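Local coordinates for OmpA family protein (Klebsiella pneumoniae subsp. pneumoniae, PDB 7RJJ) that probably ties the outer membrane to the cell wall by binding peptidoglycan through this OmpA-like domain, which can hold D-alanine, at residues 37-51 against 79-93. Sequence-based numbering, arbitrary orientation.
With DAL (D-alanine), chain C.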
loop_
_atom_site.group_PDB
_atom_site.type_symbol
_atom_site.label_atom_id
_atom_site.label_comp_id
_atom_site.label_asym_id
_atom_site.label_seq_id
_atom_site.Cartn_x
_atom_site.Cartn_y
_atom_site.Cartn_z
ATOM N N ILE A 37 6.968 -3.299 10.261
ATOM C CA ILE A 37 7.527 -1.910 10.286
ATOM C C ILE A 37 8.190 -1.649 11.648
ATOM O O ILE A 37 9.320 -1.086 11.658
ATOM C CB ILE A 37 6.432 -0.865 9.965
ATOM C CG1 ILE A 37 6.098 -0.875 8.471
ATOM C CG2 ILE A 37 6.840 0.528 10.437
ATOM C CD1 ILE A 37 4.793 -0.212 8.093
ATOM N N LYS A 38 7.545 -2.080 12.737
ATOM C CA LYS A 38 8.051 -1.815 14.109
ATOM C C LYS A 38 9.376 -2.547 14.329
ATOM O O LYS A 38 10.183 -2.034 15.113
ATOM C CB LYS A 38 7.001 -2.205 15.156
ATOM C CG LYS A 38 5.752 -1.335 15.149
ATOM C CD LYS A 38 6.001 0.072 15.621
ATOM C CE LYS A 38 4.797 0.971 15.464
ATOM N NZ LYS A 38 4.993 2.265 16.167
ATOM N N ALA A 39 9.605 -3.654 13.621
ATOM C CA ALA A 39 10.854 -4.426 13.803
ATOM C C ALA A 39 12.020 -3.735 13.089
ATOM O O ALA A 39 13.164 -4.156 13.323
ATOM C CB ALA A 39 10.665 -5.837 13.304
ATOM N N ARG A 40 11.749 -2.711 12.266
ATOM C CA ARG A 40 12.862 -2.043 11.541
ATOM C C ARG A 40 12.749 -0.530 11.723
ATOM O O ARG A 40 12.510 0.207 10.775
ATOM C CB ARG A 40 12.874 -2.499 10.080
ATOM C CG ARG A 40 12.466 -3.958 9.911
ATOM C CD ARG A 40 13.185 -4.756 8.850
ATOM N NE ARG A 40 14.541 -5.039 9.306
ATOM C CZ ARG A 40 15.300 -6.056 8.897
ATOM N NH1 ARG A 40 16.522 -6.202 9.384
ATOM N NH2 ARG A 40 14.835 -6.937 8.026
ATOM N N PRO A 41 12.958 -0.018 12.953
ATOM C CA PRO A 41 12.874 1.419 13.203
ATOM C C PRO A 41 13.838 2.229 12.329
ATOM O O PRO A 41 14.947 1.804 12.153
ATOM C CB PRO A 41 13.295 1.579 14.674
ATOM C CG PRO A 41 13.085 0.217 15.294
ATOM C CD PRO A 41 13.255 -0.787 14.172
ATOM N N GLY A 42 13.356 3.318 11.739
ATOM C CA GLY A 42 14.247 4.215 10.981
ATOM C C GLY A 42 14.387 3.878 9.514
ATOM O O GLY A 42 15.025 4.676 8.808
ATOM N N TRP A 43 13.842 2.748 9.054
ATOM C CA TRP A 43 13.930 2.416 7.607
ATOM C C TRP A 43 12.889 3.245 6.844
ATOM O O TRP A 43 11.797 3.472 7.408
ATOM C CB TRP A 43 13.689 0.918 7.383
ATOM C CG TRP A 43 14.772 0.003 7.859
ATOM C CD1 TRP A 43 15.435 0.023 9.053
ATOM C CD2 TRP A 43 15.207 -1.187 7.184
ATOM N NE1 TRP A 43 16.310 -1.027 9.123
ATOM C CE2 TRP A 43 16.183 -1.794 7.994
ATOM C CE3 TRP A 43 14.886 -1.772 5.957
ATOM C CZ2 TRP A 43 16.845 -2.960 7.613
ATOM C CZ3 TRP A 43 15.535 -2.922 5.582
ATOM C CH2 TRP A 43 16.493 -3.516 6.404
ATOM N N LEU A 44 13.206 3.688 5.628
ATOM C CA LEU A 44 12.181 4.375 4.802
ATOM C C LEU A 44 11.076 3.364 4.467
ATOM O O LEU A 44 11.412 2.250 3.986
ATOM C CB LEU A 44 12.802 4.916 3.513
ATOM C CG LEU A 44 11.829 5.619 2.568
ATOM C CD1 LEU A 44 11.325 6.923 3.174
ATOM C CD2 LEU A 44 12.476 5.882 1.211
ATOM N N ILE A 45 9.823 3.757 4.679
ATOM C CA ILE A 45 8.629 2.903 4.411
ATOM C C ILE A 45 8.071 3.374 3.075
ATOM O O ILE A 45 7.423 4.444 3.046
ATOM C CB ILE A 45 7.588 2.994 5.547
ATOM C CG1 ILE A 45 8.214 2.770 6.926
ATOM C CG2 ILE A 45 6.422 2.041 5.305
ATOM C CD1 ILE A 45 7.304 3.133 8.063
ATOM N N VAL A 46 8.381 2.651 2.005
ATOM C CA VAL A 46 7.852 3.062 0.682
ATOM C C VAL A 46 6.484 2.398 0.540
ATOM O O VAL A 46 6.421 1.158 0.532
ATOM C CB VAL A 46 8.813 2.716 -0.471
ATOM C CG1 VAL A 46 8.175 2.971 -1.835
ATOM C CG2 VAL A 46 10.135 3.450 -0.336
ATOM N N VAL A 47 5.437 3.206 0.455
ATOM C CA VAL A 47 4.040 2.697 0.383
ATOM C C VAL A 47 3.540 2.917 -1.049
ATOM O O VAL A 47 3.392 4.082 -1.446
ATOM C CB VAL A 47 3.141 3.394 1.422
ATOM C CG1 VAL A 47 1.774 2.728 1.486
ATOM C CG2 VAL A 47 3.774 3.409 2.801
ATOM N N ALA A 48 3.342 1.832 -1.796
ATOM C CA ALA A 48 2.957 1.910 -3.224
ATOM C C ALA A 48 1.528 1.412 -3.424
ATOM O O ALA A 48 1.215 0.262 -3.001
ATOM C CB ALA A 48 3.931 1.120 -4.059
ATOM N N GLY A 49 0.691 2.270 -4.009
ATOM C CA GLY A 49 -0.707 1.905 -4.302
ATOM C C GLY A 49 -0.858 1.378 -5.716
ATOM O O GLY A 49 -0.061 1.761 -6.622
ATOM N N HIS A 50 -1.891 0.557 -5.921
ATOM C CA HIS A 50 -2.165 -0.068 -7.231
ATOM C C HIS A 50 -3.674 -0.094 -7.472
ATOM O O HIS A 50 -4.450 0.080 -6.500
ATOM C CB HIS A 50 -1.617 -1.494 -7.259
ATOM C CG HIS A 50 -0.144 -1.601 -7.051
ATOM N ND1 HIS A 50 0.729 -1.725 -8.107
ATOM C CD2 HIS A 50 0.599 -1.659 -5.927
ATOM C CE1 HIS A 50 1.962 -1.825 -7.652
ATOM N NE2 HIS A 50 1.918 -1.780 -6.308
ATOM N N THR A 51 -4.054 -0.330 -8.717
ATOM C CA THR A 51 -5.491 -0.413 -9.090
ATOM C C THR A 51 -5.687 -1.569 -10.064
ATOM O O THR A 51 -4.676 -2.101 -10.554
ATOM C CB THR A 51 -5.968 0.862 -9.797
ATOM O OG1 THR A 51 -5.397 0.901 -11.106
ATOM C CG2 THR A 51 -5.592 2.123 -9.054
ATOM N N GLY A 79 -0.944 3.318 14.071
ATOM C CA GLY A 79 0.300 2.577 14.385
ATOM C C GLY A 79 1.397 3.443 15.003
ATOM O O GLY A 79 2.491 2.853 15.332
ATOM N N ASP A 80 1.056 4.734 15.275
ATOM C CA ASP A 80 2.021 5.664 15.928
ATOM C C ASP A 80 3.398 5.631 15.250
ATOM O O ASP A 80 4.404 5.778 15.965
ATOM C CB ASP A 80 2.162 5.382 17.426
ATOM C CG ASP A 80 0.924 5.739 18.223
ATOM O OD1 ASP A 80 -0.178 5.264 17.849
ATOM O OD2 ASP A 80 1.060 6.525 19.189
ATOM N N VAL A 81 3.443 5.435 13.931
ATOM C CA VAL A 81 4.732 5.486 13.177
ATOM C C VAL A 81 4.974 6.947 12.800
ATOM O O VAL A 81 4.065 7.600 12.290
ATOM C CB VAL A 81 4.689 4.575 11.935
ATOM C CG1 VAL A 81 5.994 4.617 11.153
ATOM C CG2 VAL A 81 4.324 3.139 12.302
ATOM N N PRO A 82 6.168 7.534 13.065
ATOM C CA PRO A 82 6.420 8.936 12.720
ATOM C C PRO A 82 6.114 9.238 11.243
ATOM O O PRO A 82 6.428 8.423 10.395
ATOM C CB PRO A 82 7.906 9.143 13.070
ATOM C CG PRO A 82 8.182 8.088 14.131
ATOM C CD PRO A 82 7.314 6.908 13.749
ATOM N N ASP A 83 5.554 10.415 10.976
ATOM C CA ASP A 83 5.145 10.802 9.600
ATOM C C ASP A 83 6.338 10.810 8.631
ATOM O O ASP A 83 6.135 10.458 7.479
ATOM C CB ASP A 83 4.385 12.119 9.645
ATOM C CG ASP A 83 3.781 12.552 8.325
ATOM O OD1 ASP A 83 4.551 12.905 7.437
ATOM O OD2 ASP A 83 2.548 12.563 8.201
ATOM N N SER A 84 7.518 11.205 9.101
ATOM C CA SER A 84 8.677 11.308 8.168
ATOM C C SER A 84 9.152 9.931 7.688
ATOM O O SER A 84 9.951 9.902 6.743
ATOM C CB SER A 84 9.822 12.063 8.786
ATOM O OG SER A 84 10.375 11.359 9.878
ATOM N N CYS A 85 8.674 8.836 8.284
ATOM C CA CYS A 85 9.157 7.489 7.859
ATOM C C CYS A 85 8.643 7.104 6.469
ATOM O O CYS A 85 9.269 6.230 5.830
ATOM C CB CYS A 85 8.658 6.399 8.801
ATOM S SG CYS A 85 9.219 6.594 10.508
ATOM N N PHE A 86 7.555 7.731 6.022
ATOM C CA PHE A 86 6.861 7.276 4.792
ATOM C C PHE A 86 7.203 8.063 3.521
ATOM O O PHE A 86 7.522 9.269 3.561
ATOM C CB PHE A 86 5.353 7.396 4.998
ATOM C CG PHE A 86 4.847 6.683 6.225
ATOM C CD1 PHE A 86 4.505 5.348 6.169
ATOM C CD2 PHE A 86 4.734 7.344 7.441
ATOM C CE1 PHE A 86 4.050 4.682 7.298
ATOM C CE2 PHE A 86 4.281 6.677 8.569
ATOM C CZ PHE A 86 3.935 5.348 8.490
ATOM N N ALA A 87 7.139 7.327 2.406
ATOM C CA ALA A 87 7.239 7.877 1.037
ATOM C C ALA A 87 6.126 7.191 0.247
ATOM O O ALA A 87 6.102 5.926 0.247
ATOM C CB ALA A 87 8.608 7.667 0.446
ATOM N N VAL A 88 5.172 7.963 -0.290
ATOM C CA VAL A 88 4.029 7.300 -0.984
ATOM C C VAL A 88 4.216 7.380 -2.494
ATOM O O VAL A 88 4.633 8.422 -3.015
ATOM C CB VAL A 88 2.641 7.793 -0.518
ATOM C CG1 VAL A 88 2.428 7.531 0.973
ATOM C CG2 VAL A 88 2.360 9.225 -0.852
ATOM N N GLN A 89 3.842 6.285 -3.154
ATOM C CA GLN A 89 4.044 6.049 -4.599
ATOM C C GLN A 89 2.763 5.486 -5.203
ATOM O O GLN A 89 2.021 4.828 -4.470
ATOM C CB GLN A 89 5.163 5.016 -4.740
ATOM C CG GLN A 89 5.512 4.627 -6.164
ATOM C CD GLN A 89 6.601 3.578 -6.193
ATOM O OE1 GLN A 89 6.870 2.900 -5.206
ATOM N NE2 GLN A 89 7.213 3.403 -7.349
ATOM N N GLY A 90 2.502 5.797 -6.468
ATOM C CA GLY A 90 1.334 5.216 -7.149
ATOM C C GLY A 90 1.769 4.574 -8.447
ATOM O O GLY A 90 2.560 5.192 -9.153
ATOM N N TYR A 91 1.346 3.339 -8.685
ATOM C CA TYR A 91 1.627 2.633 -9.960
ATOM C C TYR A 91 0.378 2.599 -10.839
ATOM O O TYR A 91 0.451 2.062 -11.959
ATOM C CB TYR A 91 2.067 1.192 -9.716
ATOM C CG TYR A 91 3.505 1.041 -9.316
ATOM C CD1 TYR A 91 4.498 0.940 -10.274
ATOM C CD2 TYR A 91 3.877 1.000 -7.987
ATOM C CE1 TYR A 91 5.827 0.797 -9.915
ATOM C CE2 TYR A 91 5.201 0.858 -7.617
ATOM C CZ TYR A 91 6.176 0.737 -8.584
ATOM O OH TYR A 91 7.485 0.592 -8.217
ATOM N N GLY A 92 -0.755 3.097 -10.339
ATOM C CA GLY A 92 -1.981 3.024 -11.161
ATOM C C GLY A 92 -2.303 1.577 -11.492
ATOM O O GLY A 92 -2.163 0.721 -10.590
ATOM N N GLU A 93 -2.669 1.305 -12.750
ATOM C CA GLU A 93 -3.029 -0.069 -13.197
ATOM C C GLU A 93 -1.820 -0.761 -13.840
ATOM O O GLU A 93 -1.983 -1.893 -14.339
ATOM C CB GLU A 93 -4.134 0.027 -14.252
ATOM C CG GLU A 93 -3.666 0.728 -15.522
ATOM C CD GLU A 93 -4.749 1.185 -16.481
ATOM O OE1 GLU A 93 -5.877 1.485 -16.026
ATOM O OE2 GLU A 93 -4.463 1.225 -17.690
HETATM N N DAL C . -9.700 0.612 -11.436
HETATM C CA DAL C . -10.748 0.513 -10.375
HETATM C CB DAL C . -11.596 1.759 -10.373
HETATM C C DAL C . -10.089 0.270 -9.011
HETATM O O DAL C . -10.717 0.448 -7.968
HETATM O OXT DAL C . -8.926 -0.132 -8.911
HETATM O O HOH W 1 -0.458 -1.424 -10.756
HETATM O O HOH W 2 -4.220 -3.691 -12.940
#
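Ile45, Val47 and Gly49 hydrogen-bond through both N and O to strand 86-90 and its flanks, forming the parallel pair of the beta-alpha-beta unit of the OmpA-like domain, with helix 57-77 as the crossover. The ladder runs from Ile45 N to Cys85 O (2.8 Å) as far as Tyr91 N to Gly49 O (3.0 Å).

On the face shared by Ile45, Val47 and Phe86, Ile45 carries much of the packing. With CG1 anti to the carbonyl carbon (chi1 -50°), its CD1 meets Val81 CG1 tip to tip and sits 3.6 Å from Cys85 CB. The same methyl makes an off-centre CH-pi contact with the Phe86 ring, 4.2 Å from the centroid, while Val47 CG2 touches that ring at its edge. Helix 57-77 packs against Phe86 through Arg72 and Met75. Beyond Val81, the bent chain of Lys38 brings NZ to Gly79 O (2.7 Å), nearly in line with the carbonyl bond.

On the opposite face, that of Val46, Ala48 and Gln89, the Ala48 methyl lies at the Tyr91 ring edge, in its plane, and Gln89 OE1 rests against Ala48 CB and Val46 CG1. The His50 and Tyr91 rings run alongside in the same direction, planes within 2° of parallel but strongly offset, His50 CE1 coming closest to Tyr91 CD2.

Past the Gly49 to Tyr91 bond, Thr51 N reaches Gly92 O from above the carbonyl plane, through a bent bond (137° at the hydrogen). This end borders the D-alanine pocket: Asn60 hydrogen-bonds the ligand through OD1 and Glu93 OE1 through ND2, and Thr51 CB lies 3.2 Å from the ligand's OXT. Gly92 O also accepts a hydrogen bond from a water lying in the His50 ring plane, 2.9 Å from His50 ND1.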